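Long-range contacts in chitin elicitor-binding protein (Oryza sativa subsp. japonica, PDB 5JCD), which perceives chitin oligosaccharides from fungal cell walls at the rice cell surface and helps transduce the signal that starts defence responses: residues F68-N73 / C134-E139; K14-Y19 / M145-S150; L172-I177 / I188-L193. One frame throughout, in Å; residues are numbered along the deposited sequence.

In the fold
The three contacts are joined through one mixed sheet of the chitin-binding ectodomain, interaction 2 lying nearest its centre. Interaction 1 is nested in the chain loop that interaction 2 closes, their centres about 10 Å apart; Phe68 N lies 2.9 Å from Ser15 O, and Asp137 O 2.7 Å from His146 NE2. Interactions 2 and 3 share the pairing of strands 145-150 and 188-193, where Tyr149 O lies 2.7 Å from Leu189 N. A salt bridge, Asp137 OD2 to Arg174 NH2 at 3.1 Å, ties interaction 1 to interaction 3. Interaction 3 comes nearest the chitin-binding residues: the side chains of Ile177 and Leu183 are about 4 Å apart; that of Tyr149 in interaction 2 is about 10 Å from a bound NAG.

Interaction 1: F68-N73 / C134-E139; sequences FRCRCN and CSCDKE
Cys70 and Cys134 are covalently joined: their SG atoms form a disulfide of 2.1 Å, with a torsion of 83° about the S-S bond. Cys70 points to the loop, and its SG, anti to the backbone N (chi1 -180°), extends to meet Cys134 SG, which sits between its own backbone N and carbonyl carbon.

A second group of contacts is sulfur against sulfur without a bond. Cys72 SG lies 3.8 Å from Cys136 SG, and Cys136 SG is 4.0 Å from Cys70 SG; yet Cys72 is bonded to Cys5 and Cys136 to Cys13, so three disulfides cluster here.

The aromatic contact comes from Phe68. Its CE1 meets Cys134 CB obliquely at 3.8 Å, and Cys134 SG stands at the edge of the ring, 5.3 Å from the centroid.

Polar bonding stays within residues 134-139 or leads elsewhere. Ser135 OG accepts from Asp137 N at 3.0 Å, an ST turn that bends the chain just past the disulfide, and the same hydroxyl is also hydrogen-bonded to Thr4 O.

Both segments carry a Cys-X-Cys motif, as in other plant LysM receptor ectodomains. The chemistry implies that the strand and the loop are held by a covalent link and apolar sulfur packing, with backbone pairing playing no part between them.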
loop_
_atom_site.group_PDB
_atom_site.type_symbol
_atom_site.label_atom_id
_atom_site.label_comp_id
_atom_site.label_asym_id
_atom_site.label_seq_id
_atom_site.Cartn_x
_atom_site.Cartn_y
_atom_site.Cartn_z
ATOM N N PHE A 68 -0.594 -7.860 2.850
ATOM C CA PHE A 68 -0.526 -7.661 4.282
ATOM C C PHE A 68 -1.896 -7.793 4.913
ATOM O O PHE A 68 -2.902 -7.820 4.223
ATOM C CB PHE A 68 0.091 -6.289 4.618
ATOM C CG PHE A 68 -0.638 -5.120 4.011
ATOM C CD1 PHE A 68 -1.690 -4.515 4.684
ATOM C CD2 PHE A 68 -0.267 -4.626 2.763
ATOM C CE1 PHE A 68 -2.357 -3.448 4.117
ATOM C CE2 PHE A 68 -0.929 -3.572 2.199
ATOM C CZ PHE A 68 -1.973 -2.973 2.866
ATOM N N ARG A 69 -1.925 -7.851 6.237
ATOM C CA ARG A 69 -3.173 -7.888 6.954
ATOM C C ARG A 69 -3.730 -6.501 7.140
ATOM O O ARG A 69 -3.075 -5.627 7.670
ATOM C CB ARG A 69 -2.999 -8.583 8.302
ATOM C CG ARG A 69 -4.243 -9.358 8.740
ATOM C CD ARG A 69 -4.527 -9.158 10.218
ATOM N NE ARG A 69 -3.348 -9.476 11.019
ATOM C CZ ARG A 69 -3.255 -9.274 12.327
ATOM N NH1 ARG A 69 -4.279 -8.753 12.983
ATOM N NH2 ARG A 69 -2.145 -9.597 12.979
ATOM N N CYS A 70 -4.941 -6.296 6.644
ATOM C CA CYS A 70 -5.629 -5.042 6.831
ATOM C C CYS A 70 -6.564 -5.098 8.036
ATOM O O CYS A 70 -7.245 -6.090 8.270
ATOM C CB CYS A 70 -6.442 -4.719 5.579
ATOM S SG CYS A 70 -7.345 -3.165 5.682
ATOM N N ARG A 71 -6.573 -4.032 8.818
ATOM C CA ARG A 71 -7.556 -3.867 9.875
ATOM C C ARG A 71 -8.390 -2.624 9.651
ATOM O O ARG A 71 -7.854 -1.557 9.331
ATOM C CB ARG A 71 -6.897 -3.802 11.253
ATOM C CG ARG A 71 -7.863 -3.410 12.343
ATOM C CD ARG A 71 -7.296 -3.557 13.752
ATOM N NE ARG A 71 -8.266 -3.104 14.759
ATOM C CZ ARG A 71 -8.798 -3.858 15.721
ATOM N NH1 ARG A 71 -8.482 -5.146 15.841
ATOM N NH2 ARG A 71 -9.657 -3.312 16.572
ATOM N N CYS A 72 -9.704 -2.770 9.804
ATOM C CA CYS A 72 -10.625 -1.654 9.659
ATOM C C CYS A 72 -10.922 -1.078 11.037
ATOM O O CYS A 72 -11.096 -1.825 11.994
ATOM C CB CYS A 72 -11.912 -2.105 8.965
ATOM S SG CYS A 72 -11.699 -2.488 7.207
ATOM N N ASN A 73 -10.901 0.242 11.166
ATOM C CA ASN A 73 -11.275 0.842 12.443
ATOM C C ASN A 73 -12.644 1.504 12.520
ATOM O O ASN A 73 -12.919 2.213 13.477
ATOM C CB ASN A 73 -10.214 1.829 12.941
ATOM C CG ASN A 73 -10.086 3.060 12.076
ATOM O OD1 ASN A 73 -10.904 3.327 11.197
ATOM N ND2 ASN A 73 -9.077 3.866 12.379
ATOM N N CYS A 134 -5.751 0.521 3.034
ATOM C CA CYS A 134 -6.422 -0.705 2.665
ATOM C C CYS A 134 -7.882 -0.610 3.037
ATOM O O CYS A 134 -8.329 0.389 3.589
ATOM C CB CYS A 134 -5.781 -1.921 3.367
ATOM S SG CYS A 134 -5.795 -1.888 5.194
ATOM N N SER A 135 -8.618 -1.665 2.714
ATOM C CA SER A 135 -10.015 -1.769 3.083
ATOM C C SER A 135 -10.413 -3.222 3.023
ATOM O O SER A 135 -9.743 -4.038 2.368
ATOM C CB SER A 135 -10.897 -0.969 2.129
ATOM O OG SER A 135 -12.266 -1.072 2.492
ATOM N N CYS A 136 -11.518 -3.542 3.677
ATOM C CA CYS A 136 -12.084 -4.867 3.522
ATOM C C CYS A 136 -13.504 -4.757 2.937
ATOM O O CYS A 136 -14.253 -5.730 2.967
ATOM C CB CYS A 136 -12.092 -5.611 4.857
ATOM S SG CYS A 136 -10.473 -5.719 5.729
ATOM N N ASP A 137 -13.882 -3.576 2.434
ATOM C CA ASP A 137 -15.215 -3.377 1.845
ATOM C C ASP A 137 -15.342 -4.316 0.675
ATOM O O ASP A 137 -14.365 -4.561 -0.026
ATOM C CB ASP A 137 -15.414 -1.962 1.286
ATOM C CG ASP A 137 -15.578 -0.901 2.362
ATOM O OD1 ASP A 137 -16.041 -1.224 3.476
ATOM O OD2 ASP A 137 -15.226 0.267 2.082
ATOM N N LYS A 138 -16.546 -4.842 0.476
ATOM C CA LYS A 138 -16.885 -5.565 -0.740
ATOM C C LYS A 138 -17.114 -4.575 -1.894
ATOM O O LYS A 138 -17.295 -3.369 -1.680
ATOM C CB LYS A 138 -18.142 -6.400 -0.506
ATOM C CG LYS A 138 -17.893 -7.629 0.384
ATOM C CD LYS A 138 -19.178 -8.326 0.809
ATOM C CE LYS A 138 -18.881 -9.436 1.837
ATOM N NZ LYS A 138 -19.010 -10.833 1.315
ATOM N N GLU A 139 -17.060 -5.077 -3.118
ATOM C CA GLU A 139 -17.372 -4.254 -4.277
ATOM C C GLU A 139 -18.697 -4.717 -4.897
ATOM O O GLU A 139 -18.760 -5.762 -5.565
ATOM C CB GLU A 139 -16.235 -4.292 -5.303
ATOM C CG GLU A 139 -16.405 -3.300 -6.450
ATOM C CD GLU A 139 -16.661 -1.888 -5.952
ATOM O OE1 GLU A 139 -17.362 -1.124 -6.649
ATOM O OE2 GLU A 139 -16.154 -1.532 -4.868
#

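Interaction 2: K14-Y19 / M145-S150; sequences KSAILY and MHLAYS
One water is gripped by three groups where Lys14-Tyr19 and Met145-Ser150 begin to pair: it donates to Lys14 O, accepts from His146 N at 2.8 Å and is hydrogen-bonded to Ser15 OG. It stands in for a direct bond, since Lys14 O and His146 N are too far apart to meet. A second water does the same at the other end, donating to Leu18 O and accepting from Ser150 N, each at 2.9 Å.

Between the waters runs a regular parallel ladder. Ala16 N donates to His146 O at 3.0 Å, Ala16 O accepts from Ala148 N at 2.9 Å, and Leu18 N donates to Ala148 O. Ala16 thus straddles Leu147, whose CA also offers a CH...O contact to Ala16 O.

Side chains pack on both faces. On that of Ala16 and Leu147, the CD1 branch of Leu147 approaches Ala16 CB at 3.8 Å and reaches on over Leu18 N; CG of Leu147 lies anti to the backbone N (chi1 175°), which sends the branch along the neighbouring strand. On the opposite face, Ile17 CG2 touches Ala148 CB at 3.6 Å. Leu18 and Tyr149 run side by side, with Leu18 CD2 set obliquely against Tyr149 CE1 at 3.7 Å.

Strand 145-150 opens the beta-alpha-alpha-beta fold of a LysM domain. Strands 12-20 and 63-72, with two helices between them, follow the same order, consistent with a further LysM-like unit; the parallel pair 12-20/145-150 joins the two antiparallel strand pairs into one sheet.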
loop_
_atom_site.group_PDB
_atom_site.type_symbol
_atom_site.label_atom_id
_atom_site.label_comp_id
_atom_site.label_asym_id
_atom_site.label_seq_id
_atom_site.Cartn_x
_atom_site.Cartn_y
_atom_site.Cartn_z
ATOM N N LYS A 14 -7.183 -9.677 3.844
ATOM C CA LYS A 14 -5.939 -9.555 3.099
ATOM C C LYS A 14 -5.972 -8.411 2.044
ATOM O O LYS A 14 -6.884 -8.345 1.227
ATOM C CB LYS A 14 -5.606 -10.907 2.440
ATOM C CG LYS A 14 -4.135 -11.044 2.058
ATOM C CD LYS A 14 -3.761 -12.477 1.661
ATOM C CE LYS A 14 -3.847 -12.738 0.159
ATOM N NZ LYS A 14 -5.159 -13.298 -0.299
ATOM N N SER A 15 -4.972 -7.526 2.063
ATOM C CA SER A 15 -4.846 -6.442 1.078
ATOM C C SER A 15 -3.434 -6.425 0.527
ATOM O O SER A 15 -2.610 -7.276 0.883
ATOM C CB SER A 15 -5.104 -5.083 1.722
ATOM O OG SER A 15 -6.433 -4.924 2.152
ATOM N N ALA A 16 -3.148 -5.448 -0.330
ATOM C CA ALA A 16 -1.800 -5.280 -0.879
ATOM C C ALA A 16 -1.488 -3.844 -1.298
ATOM O O ALA A 16 -2.398 -3.061 -1.554
ATOM C CB ALA A 16 -1.591 -6.227 -2.093
ATOM N N ILE A 17 -0.200 -3.516 -1.383
ATOM C CA ILE A 17 0.242 -2.353 -2.151
ATOM C C ILE A 17 1.058 -2.849 -3.327
ATOM O O ILE A 17 1.765 -3.846 -3.220
ATOM C CB ILE A 17 1.125 -1.354 -1.325
ATOM C CG1 ILE A 17 2.382 -2.066 -0.777
ATOM C CG2 ILE A 17 0.313 -0.689 -0.211
ATOM C CD1 ILE A 17 3.404 -1.150 0.004
ATOM N N LEU A 18 0.983 -2.150 -4.451
ATOM C CA LEU A 18 1.924 -2.430 -5.526
ATOM C C LEU A 18 3.139 -1.542 -5.239
ATOM O O LEU A 18 3.102 -0.320 -5.428
ATOM C CB LEU A 18 1.313 -2.139 -6.898
ATOM C CG LEU A 18 2.229 -2.460 -8.074
ATOM C CD1 LEU A 18 2.507 -3.980 -8.155
ATOM C CD2 LEU A 18 1.700 -1.920 -9.403
ATOM N N TYR A 19 4.204 -2.145 -4.731
ATOM C CA TYR A 19 5.344 -1.367 -4.239
ATOM C C TYR A 19 6.359 -1.098 -5.327
ATOM O O TYR A 19 6.774 -2.015 -6.032
ATOM C CB TYR A 19 6.018 -2.101 -3.069
ATOM C CG TYR A 19 7.159 -1.353 -2.420
ATOM C CD1 TYR A 19 6.937 -0.135 -1.781
ATOM C CD2 TYR A 19 8.447 -1.886 -2.389
ATOM C CE1 TYR A 19 7.956 0.548 -1.153
ATOM C CE2 TYR A 19 9.480 -1.203 -1.761
ATOM C CZ TYR A 19 9.220 0.016 -1.147
ATOM O OH TYR A 19 10.211 0.722 -0.527
ATOM N N MET A 145 -9.934 -8.192 -3.205
ATOM C CA MET A 145 -8.702 -7.821 -2.556
ATOM C C MET A 145 -8.357 -6.385 -2.937
ATOM O O MET A 145 -8.187 -6.081 -4.118
ATOM C CB MET A 145 -7.562 -8.747 -2.991
ATOM C CG MET A 145 -6.329 -8.606 -2.078
ATOM S SD MET A 145 -4.786 -9.025 -2.864
ATOM C CE MET A 145 -5.148 -10.632 -3.553
ATOM N N HIS A 146 -8.293 -5.500 -1.952
ATOM C CA HIS A 146 -7.922 -4.112 -2.233
ATOM C C HIS A 146 -6.423 -3.896 -2.448
ATOM O O HIS A 146 -5.595 -4.240 -1.614
ATOM C CB HIS A 146 -8.445 -3.189 -1.146
ATOM C CG HIS A 146 -9.938 -3.087 -1.133
ATOM N ND1 HIS A 146 -10.623 -2.114 -1.816
ATOM C CD2 HIS A 146 -10.870 -3.847 -0.512
ATOM C CE1 HIS A 146 -11.922 -2.263 -1.607
ATOM N NE2 HIS A 146 -12.095 -3.307 -0.824
ATOM N N LEU A 147 -6.101 -3.294 -3.582
ATOM C CA LEU A 147 -4.731 -3.025 -3.980
ATOM C C LEU A 147 -4.511 -1.528 -4.079
ATOM O O LEU A 147 -5.254 -0.827 -4.774
ATOM C CB LEU A 147 -4.454 -3.649 -5.338
ATOM C CG LEU A 147 -3.105 -3.376 -6.002
ATOM C CD1 LEU A 147 -1.978 -4.033 -5.219
ATOM C CD2 LEU A 147 -3.081 -3.849 -7.462
ATOM N N ALA A 148 -3.507 -1.048 -3.353
ATOM C CA ALA A 148 -3.089 0.345 -3.418
ATOM C C ALA A 148 -2.184 0.499 -4.604
ATOM O O ALA A 148 -1.170 -0.205 -4.707
ATOM C CB ALA A 148 -2.360 0.753 -2.145
ATOM N N TYR A 149 -2.556 1.413 -5.502
ATOM C CA TYR A 149 -1.879 1.575 -6.785
ATOM C C TYR A 149 -1.467 3.030 -7.025
ATOM O O TYR A 149 -2.306 3.940 -6.931
ATOM C CB TYR A 149 -2.810 1.127 -7.896
ATOM C CG TYR A 149 -2.209 1.218 -9.254
ATOM C CD1 TYR A 149 -1.390 0.202 -9.733
ATOM C CD2 TYR A 149 -2.476 2.305 -10.084
ATOM C CE1 TYR A 149 -0.818 0.275 -10.994
ATOM C CE2 TYR A 149 -1.918 2.383 -11.361
ATOM C CZ TYR A 149 -1.083 1.366 -11.795
ATOM O OH TYR A 149 -0.527 1.409 -13.028
ATOM N N SER A 150 -0.178 3.250 -7.303
ATOM C CA SER A 150 0.318 4.577 -7.623
ATOM C C SER A 150 0.318 4.807 -9.135
ATOM O O SER A 150 1.057 4.154 -9.855
ATOM C CB SER A 150 1.732 4.776 -7.060
ATOM O OG SER A 150 2.237 6.064 -7.387
HETATM O O HOH W 1 -8.406 -6.411 0.742
HETATM O O HOH W 2 2.064 1.443 -7.517
#

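Interaction 3: L172-I177 / I188-L193; sequences LTRNKI and ILDVPL
Arg174 holds Asp190 side-on, with two nitrogens on a single oxygen, where the second helix of a LysM beta-alpha-alpha-beta fold ends against the closing strand 188-193. NE donates to Asp190 OD2 at 3.0 Å and NH2 to the same atom at 3.2 Å, NE making the straighter bond (157° against 139°). CG of Arg174 lies anti to the backbone N and the chain bends at the next bond, bringing the NE edge to Asp190. The oxygen lies in the guanidinium plane, but the two flat groups stand almost perpendicular, 88° apart, and NE approaches from above the carboxylate.

Next to this salt bridge, Asn175 reads the backbone of the same aspartate through both ends of its amide. OD1 accepts from Asp190 N at 2.7 Å, while ND2 donates to Asp190 O at 2.9 Å from above that carbonyl's plane. Two bonds to one residue restrain the amide against flipping.

The second shell sets these groups in place. The remaining carboxylate oxygen, Asp190 OD1, is hydrogen-bonded to His146 ND1 on the adjoining strand, and Arg174 NH2 is shared with Asp137 OD2 in a second salt bridge. With an alanine in place of Arg174, Asp190 OD2 would probably lose both donors from the helix end, and Asp137 its cationic mate.

Asn175 ND2 also donates to Leu171 O, one turn back. A Schellman motif then ends the helix, with Lys176 at positive phi and Ile177 N bonded to Leu172 O at 3.0 Å. This turn carries Ile177 toward the strand, close to chitin-binding Leu183, and there the side chains of Ile177 and Leu189 cross at about a right angle, Ile177 CD1 meeting Leu189 CD2 at 3.7 Å.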
loop_
_atom_site.group_PDB
_atom_site.type_symbol
_atom_site.label_atom_id
_atom_site.label_comp_id
_atom_site.label_asym_id
_atom_site.label_seq_id
_atom_site.Cartn_x
_atom_site.Cartn_y
_atom_site.Cartn_z
ATOM N N LEU A 172 -13.591 4.360 -10.954
ATOM C CA LEU A 172 -13.946 5.776 -10.787
ATOM C C LEU A 172 -14.835 6.077 -9.590
ATOM O O LEU A 172 -14.600 7.051 -8.879
ATOM C CB LEU A 172 -14.608 6.310 -12.059
ATOM C CG LEU A 172 -13.628 6.338 -13.235
ATOM C CD1 LEU A 172 -14.290 6.645 -14.589
ATOM C CD2 LEU A 172 -12.455 7.258 -12.933
ATOM N N THR A 173 -15.835 5.239 -9.332
ATOM C CA THR A 173 -16.710 5.500 -8.184
ATOM C C THR A 173 -16.006 5.164 -6.876
ATOM O O THR A 173 -16.155 5.856 -5.877
ATOM C CB THR A 173 -18.040 4.720 -8.261
ATOM O OG1 THR A 173 -17.777 3.316 -8.175
ATOM C CG2 THR A 173 -18.765 5.029 -9.564
ATOM N N ARG A 174 -15.281 4.056 -6.875
ATOM C CA ARG A 174 -14.535 3.650 -5.699
ATOM C C ARG A 174 -13.549 4.751 -5.309
ATOM O O ARG A 174 -13.323 5.015 -4.136
ATOM C CB ARG A 174 -13.796 2.330 -5.966
ATOM C CG ARG A 174 -13.027 1.790 -4.778
ATOM C CD ARG A 174 -13.971 1.389 -3.673
ATOM N NE ARG A 174 -13.300 1.285 -2.388
ATOM C CZ ARG A 174 -13.916 1.011 -1.246
ATOM N NH1 ARG A 174 -15.226 0.801 -1.230
ATOM N NH2 ARG A 174 -13.218 0.936 -0.120
ATOM N N ASN A 175 -12.953 5.414 -6.291
ATOM C CA ASN A 175 -11.985 6.426 -5.925
ATOM C C ASN A 175 -12.470 7.866 -5.982
ATOM O O ASN A 175 -11.670 8.784 -5.880
ATOM C CB ASN A 175 -10.716 6.225 -6.738
ATOM C CG ASN A 175 -9.992 4.952 -6.337
ATOM O OD1 ASN A 175 -9.287 4.942 -5.335
ATOM N ND2 ASN A 175 -10.159 3.876 -7.119
ATOM N N LYS A 176 -13.786 8.041 -6.124
ATOM C CA LYS A 176 -14.428 9.350 -6.227
ATOM C C LYS A 176 -13.711 10.274 -7.210
ATOM O O LYS A 176 -13.304 11.371 -6.865
ATOM C CB LYS A 176 -14.569 10.020 -4.860
ATOM C CG LYS A 176 -15.085 9.107 -3.780
ATOM C CD LYS A 176 -15.016 9.814 -2.447
ATOM C CE LYS A 176 -15.501 8.943 -1.303
ATOM N NZ LYS A 176 -14.328 8.358 -0.561
ATOM N N ILE A 177 -13.555 9.809 -8.435
ATOM C CA ILE A 177 -12.894 10.579 -9.470
ATOM C C ILE A 177 -13.946 11.115 -10.424
ATOM O O ILE A 177 -14.532 10.358 -11.202
ATOM C CB ILE A 177 -11.880 9.704 -10.243
ATOM C CG1 ILE A 177 -10.672 9.382 -9.363
ATOM C CG2 ILE A 177 -11.408 10.377 -11.515
ATOM C CD1 ILE A 177 -9.806 8.262 -9.948
ATOM N N ILE A 188 -2.719 7.980 -5.639
ATOM C CA ILE A 188 -2.916 6.666 -5.075
ATOM C C ILE A 188 -4.350 6.187 -5.262
ATOM O O ILE A 188 -5.277 6.776 -4.725
ATOM C CB ILE A 188 -2.612 6.678 -3.573
ATOM C CG1 ILE A 188 -1.221 7.275 -3.320
ATOM C CG2 ILE A 188 -2.753 5.288 -2.998
ATOM C CD1 ILE A 188 -0.086 6.532 -3.986
ATOM N N LEU A 189 -4.517 5.096 -5.995
ATOM C CA LEU A 189 -5.832 4.532 -6.240
ATOM C C LEU A 189 -6.078 3.249 -5.412
ATOM O O LEU A 189 -5.191 2.415 -5.247
ATOM C CB LEU A 189 -5.973 4.213 -7.737
ATOM C CG LEU A 189 -5.916 5.360 -8.761
ATOM C CD1 LEU A 189 -6.172 4.858 -10.182
ATOM C CD2 LEU A 189 -6.940 6.413 -8.436
ATOM N N ASP A 190 -7.310 3.103 -4.940
ATOM C CA ASP A 190 -7.810 1.898 -4.289
ATOM C C ASP A 190 -8.446 1.040 -5.376
ATOM O O ASP A 190 -9.526 1.349 -5.852
ATOM C CB ASP A 190 -8.858 2.257 -3.229
ATOM C CG ASP A 190 -9.545 1.019 -2.595
ATOM O OD1 ASP A 190 -9.243 -0.131 -2.981
ATOM O OD2 ASP A 190 -10.413 1.207 -1.713
ATOM N N VAL A 191 -7.751 -0.020 -5.776
ATOM C CA VAL A 191 -8.222 -0.909 -6.835
ATOM C C VAL A 191 -8.851 -2.195 -6.284
ATOM O O VAL A 191 -8.159 -3.028 -5.692
ATOM C CB VAL A 191 -7.058 -1.283 -7.749
ATOM C CG1 VAL A 191 -7.568 -2.020 -8.958
ATOM C CG2 VAL A 191 -6.347 -0.028 -8.192
ATOM N N PRO A 192 -10.171 -2.349 -6.433
ATOM C CA PRO A 192 -10.785 -3.565 -5.882
ATOM C C PRO A 192 -10.653 -4.788 -6.808
ATOM O O PRO A 192 -11.488 -5.002 -7.680
ATOM C CB PRO A 192 -12.258 -3.167 -5.712
ATOM C CG PRO A 192 -12.458 -1.951 -6.561
ATOM C CD PRO A 192 -11.150 -1.509 -7.131
ATOM N N LEU A 193 -9.604 -5.579 -6.606
ATOM C CA LEU A 193 -9.369 -6.773 -7.413
ATOM C C LEU A 193 -10.457 -7.808 -7.172
ATOM O O LEU A 193 -10.663 -8.250 -6.025
ATOM C CB LEU A 193 -7.992 -7.397 -7.126
ATOM C CG LEU A 193 -6.720 -6.820 -7.729
ATOM C CD1 LEU A 193 -6.724 -5.310 -7.767
ATOM C CD2 LEU A 193 -5.504 -7.349 -6.980
#